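Local coordinates for protein serine protease inhibitor 2 (Anopheles gambiae, PDB 3PZF) that inhibits clip-domain serine proteases by the serpin mechanism, forming a covalent complex with CLIPB9, and so restrains melanization in the mosquito immune response, at residues P286-D291 against R372-F377. Numbering follows the deposited sequence.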
ATOM      1  N   PRO A 286       7.241   5.072  17.991  1.00 18.88           N
ATOM      2  CA  PRO A 286       6.184   6.043  18.276  1.00 21.18           C
ATOM      3  C   PRO A 286       4.865   5.491  17.775  1.00 21.96           C
ATOM      4  O   PRO A 286       4.839   4.862  16.709  1.00 20.28           O
ATOM      5  CB  PRO A 286       6.595   7.267  17.452  1.00 23.32           C
ATOM      6  CG  PRO A 286       7.363   6.690  16.278  1.00 18.57           C
ATOM      7  CD  PRO A 286       8.069   5.458  16.831  1.00 20.64           C
ATOM      8  N   LYS A 287       3.795   5.693  18.519  1.00 21.78           N
ATOM      9  CA  LYS A 287       2.481   5.287  18.052  1.00 25.21           C
ATOM     10  C   LYS A 287       2.018   6.282  16.984  1.00 23.26           C
ATOM     11  O   LYS A 287       2.387   7.463  17.018  1.00 21.38           O
ATOM     12  CB  LYS A 287       1.505   5.216  19.230  1.00 26.70           C
ATOM     13  CG  LYS A 287       1.869   4.079  20.207  1.00 25.72           C
ATOM     14  CD  LYS A 287       0.860   3.893  21.320  1.00 37.48           C
ATOM     15  CE  LYS A 287       1.096   4.894  22.456  1.00 42.90           C
ATOM     16  NZ  LYS A 287       0.135   4.719  23.595  1.00 50.48           N
ATOM     17  N   PHE A 288       1.233   5.800  16.021  1.00 21.24           N
ATOM     18  CA  PHE A 288       0.682   6.703  15.013  1.00 24.35           C
ATOM     19  C   PHE A 288      -0.618   6.189  14.458  1.00 21.95           C
ATOM     20  O   PHE A 288      -0.878   4.976  14.428  1.00 23.13           O
ATOM     21  CB  PHE A 288       1.688   6.997  13.885  1.00 22.50           C
ATOM     22  CG  PHE A 288       2.256   5.755  13.199  1.00 23.78           C
ATOM     23  CD1 PHE A 288       3.536   5.269  13.523  1.00 22.56           C
ATOM     24  CD2 PHE A 288       1.522   5.095  12.220  1.00 22.39           C
ATOM     25  CE1 PHE A 288       4.080   4.135  12.858  1.00 23.16           C
ATOM     26  CE2 PHE A 288       2.044   3.955  11.571  1.00 19.69           C
ATOM     27  CZ  PHE A 288       3.328   3.471  11.899  1.00 18.88           C
ATOM     28  N   LYS A 289      -1.452   7.139  14.048  1.00 21.51           N
ATOM     29  CA  LYS A 289      -2.700   6.852  13.375  1.00 22.51           C
ATOM     30  C   LYS A 289      -2.940   7.941  12.338  1.00 22.48           C
ATOM     31  O   LYS A 289      -3.075   9.119  12.680  1.00 24.40           O
ATOM     32  CB  LYS A 289      -3.840   6.852  14.394  1.00 24.23           C
ATOM     33  CG  LYS A 289      -5.230   6.679  13.771  1.00 28.55           C
ATOM     34  CD  LYS A 289      -6.299   6.618  14.827  1.00 41.88           C
ATOM     35  CE  LYS A 289      -7.646   6.218  14.217  1.00 63.91           C
ATOM     36  NZ  LYS A 289      -8.718   6.093  15.254  1.00 67.99           N
ATOM     37  N   PHE A 290      -3.007   7.564  11.060  1.00 19.69           N
ATOM     38  CA  PHE A 290      -3.222   8.566  10.021  1.00 20.66           C
ATOM     39  C   PHE A 290      -3.721   7.905   8.744  1.00 23.23           C
ATOM     40  O   PHE A 290      -3.763   6.680   8.620  1.00 22.04           O
ATOM     41  CB  PHE A 290      -1.923   9.355   9.721  1.00 25.30           C
ATOM     42  CG  PHE A 290      -0.839   8.548   8.986  1.00 22.06           C
ATOM     43  CD1 PHE A 290      -0.672   8.626   7.600  1.00 23.51           C
ATOM     44  CD2 PHE A 290       0.052   7.750   9.705  1.00 21.89           C
ATOM     45  CE1 PHE A 290       0.336   7.899   6.945  1.00 20.07           C
ATOM     46  CE2 PHE A 290       1.041   7.007   9.068  1.00 19.75           C
ATOM     47  CZ  PHE A 290       1.203   7.087   7.687  1.00 22.85           C
ATOM     48  N   ASP A 291      -4.124   8.735   7.801  1.00 22.82           N
ATOM     49  CA  ASP A 291      -4.461   8.215   6.500  1.00 21.97           C
ATOM     50  C   ASP A 291      -3.840   9.090   5.420  1.00 26.94           C
ATOM     51  O   ASP A 291      -3.336  10.186   5.675  1.00 23.92           O
ATOM     52  CB  ASP A 291      -5.970   8.068   6.348  1.00 28.12           C
ATOM     53  CG  ASP A 291      -6.705   9.298   6.676  1.00 35.11           C
ATOM     54  OD1 ASP A 291      -6.513  10.306   5.970  1.00 37.24           O
ATOM     55  OD2 ASP A 291      -7.505   9.243   7.626  1.00 41.80           O
ATOM     56  N   ARG A 372      13.229   9.185  15.228  1.00 24.33           N
ATOM     57  CA  ARG A 372      13.423  10.035  14.059  1.00 24.40           C
ATOM     58  C   ARG A 372      12.720   9.354  12.872  1.00 23.69           C
ATOM     59  O   ARG A 372      12.221   8.263  13.027  1.00 21.35           O
ATOM     60  CB  ARG A 372      14.900  10.254  13.769  1.00 31.56           C
ATOM     61  CG  ARG A 372      15.660   9.006  13.566  1.00 27.56           C
ATOM     62  CD  ARG A 372      17.167   9.268  13.533  1.00 38.85           C
ATOM     63  NE  ARG A 372      17.795   7.964  13.423  1.00 32.25           N
ATOM     64  CZ  ARG A 372      18.202   7.251  14.463  1.00 27.08           C
ATOM     65  NH1 ARG A 372      18.135   7.763  15.694  1.00 28.24           N
ATOM     66  NH2 ARG A 372      18.701   6.044  14.272  1.00 27.72           N
ATOM     67  N   PRO A 373      12.645  10.023  11.717  1.00 22.02           N
ATOM     68  CA  PRO A 373      11.782   9.477  10.648  1.00 17.47           C
ATOM     69  C   PRO A 373      12.232   8.092  10.155  1.00 18.45           C
ATOM     70  O   PRO A 373      13.416   7.749  10.199  1.00 20.49           O
ATOM     71  CB  PRO A 373      11.921  10.511   9.520  1.00 21.94           C
ATOM     72  CG  PRO A 373      12.082  11.826  10.264  1.00 21.97           C
ATOM     73  CD  PRO A 373      13.042  11.414  11.440  1.00 22.46           C
ATOM     74  N   PHE A 374      11.266   7.293   9.726  1.00 16.87           N
ATOM     75  CA  PHE A 374      11.578   5.932   9.285  1.00 17.63           C
ATOM     76  C   PHE A 374      10.579   5.477   8.263  1.00 19.37           C
ATOM     77  O   PHE A 374       9.543   6.116   8.073  1.00 18.82           O
ATOM     78  CB  PHE A 374      11.580   4.980  10.495  1.00 18.02           C
ATOM     79  CG  PHE A 374      10.283   4.959  11.282  1.00 19.11           C
ATOM     80  CD1 PHE A 374      10.113   5.795  12.400  1.00 19.55           C
ATOM     81  CD2 PHE A 374       9.262   4.082  10.947  1.00 19.29           C
ATOM     82  CE1 PHE A 374       8.964   5.752  13.143  1.00 21.00           C
ATOM     83  CE2 PHE A 374       8.088   4.031  11.690  1.00 19.96           C
ATOM     84  CZ  PHE A 374       7.933   4.897  12.797  1.00 20.81           C
ATOM     85  N   ILE A 375      10.927   4.372   7.592  1.00 19.49           N
ATOM     86  CA  ILE A 375      10.089   3.744   6.565  1.00 20.08           C
ATOM     87  C   ILE A 375       9.495   2.501   7.180  1.00 18.83           C
ATOM     88  O   ILE A 375      10.132   1.872   8.014  1.00 18.49           O
ATOM     89  CB  ILE A 375      10.991   3.355   5.377  1.00 20.16           C
ATOM     90  CG1 ILE A 375      11.602   4.643   4.792  1.00 25.39           C
ATOM     91  CG2 ILE A 375      10.201   2.489   4.305  1.00 17.48           C
ATOM     92  CD1 ILE A 375      12.937   4.442   4.026  1.00 26.79           C
ATOM     93  N   PHE A 376       8.268   2.145   6.805  1.00 19.21           N
ATOM     94  CA  PHE A 376       7.709   0.874   7.221  1.00 15.21           C
ATOM     95  C   PHE A 376       6.961   0.241   6.049  1.00 17.78           C
ATOM     96  O   PHE A 376       6.604   0.932   5.075  1.00 19.03           O
ATOM     97  CB  PHE A 376       6.770   1.047   8.414  1.00 15.38           C
ATOM     98  CG  PHE A 376       5.551   1.883   8.114  1.00 15.89           C
ATOM     99  CD1 PHE A 376       5.551   3.270   8.345  1.00 16.81           C
ATOM    100  CD2 PHE A 376       4.386   1.290   7.627  1.00 16.83           C
ATOM    101  CE1 PHE A 376       4.422   4.045   8.044  1.00 17.55           C
ATOM    102  CE2 PHE A 376       3.250   2.067   7.336  1.00 18.92           C
ATOM    103  CZ  PHE A 376       3.275   3.444   7.550  1.00 18.68           C
ATOM    104  N   PHE A 377       6.762  -1.070   6.122  1.00 18.24           N
ATOM    105  CA  PHE A 377       5.918  -1.765   5.153  1.00 15.19           C
ATOM    106  C   PHE A 377       5.326  -3.021   5.780  1.00 15.66           C
ATOM    107  O   PHE A 377       5.851  -3.539   6.768  1.00 20.31           O
ATOM    108  CB  PHE A 377       6.638  -2.049   3.804  1.00 15.32           C
ATOM    109  CG  PHE A 377       7.843  -2.951   3.887  1.00 17.85           C
ATOM    110  CD1 PHE A 377       9.108  -2.433   4.121  1.00 18.97           C
ATOM    111  CD2 PHE A 377       7.722  -4.323   3.643  1.00 20.63           C
ATOM    112  CE1 PHE A 377      10.231  -3.279   4.148  1.00 21.27           C
ATOM    113  CE2 PHE A 377       8.855  -5.164   3.687  1.00 18.25           C
ATOM    114  CZ  PHE A 377      10.093  -4.622   3.935  1.00 19.55           C
TER
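Phe288 meets Phe374 and Phe376, and Phe290 meets Phe376, in the hydrophobic core of the serpin fold, where strand 277-295, paired antiparallel with strand 332-341, packs over strand 374-380 and its antiparallel neighbour 386-392. The axes of 288-291 and 374-377 are 13.1 Å apart at their closest and inclined at 74°, a layer-to-layer separation too wide for backbone pairing; no hydrogen bond joins the segments, and four phenylalanine rings bridge the gap.

The ring-to-ring evidence centres on Phe288 and Phe376. In both, CG sits between the backbone N and the carbonyl carbon (chi1 54° and 64°), and from there the rings reach each other from opposite directions. With planes only 29° apart, a centroid separation of 5.3 Å leaves them slid past each other with little overlap. Phe288 CZ accordingly lies over one face of Phe376 near the rim, 4.0 Å from Phe376 CE1. Phe290 CZ comes to the edge of the Phe376 ring, near its plane, 4.2 Å from Phe376 CZ.

Two further apolar contacts between the segments fall on the rim of Phe374. Phe288 CE1 comes within 3.9 Å of Phe374 CZ, so that neighbouring atoms at the outer end of the Phe288 ring, CE1 and CZ, serve Phe374 and Phe376 respectively. Around them, Ile392 touches Phe288, Phe290 and Phe374, while Ile339 of strand 332-341 touches Phe288 and Phe290. Pro286 closes the cluster at one end: its CG lies in the plane of the Phe374 ring, at the edge, 3.6 Å from Phe374 CE1.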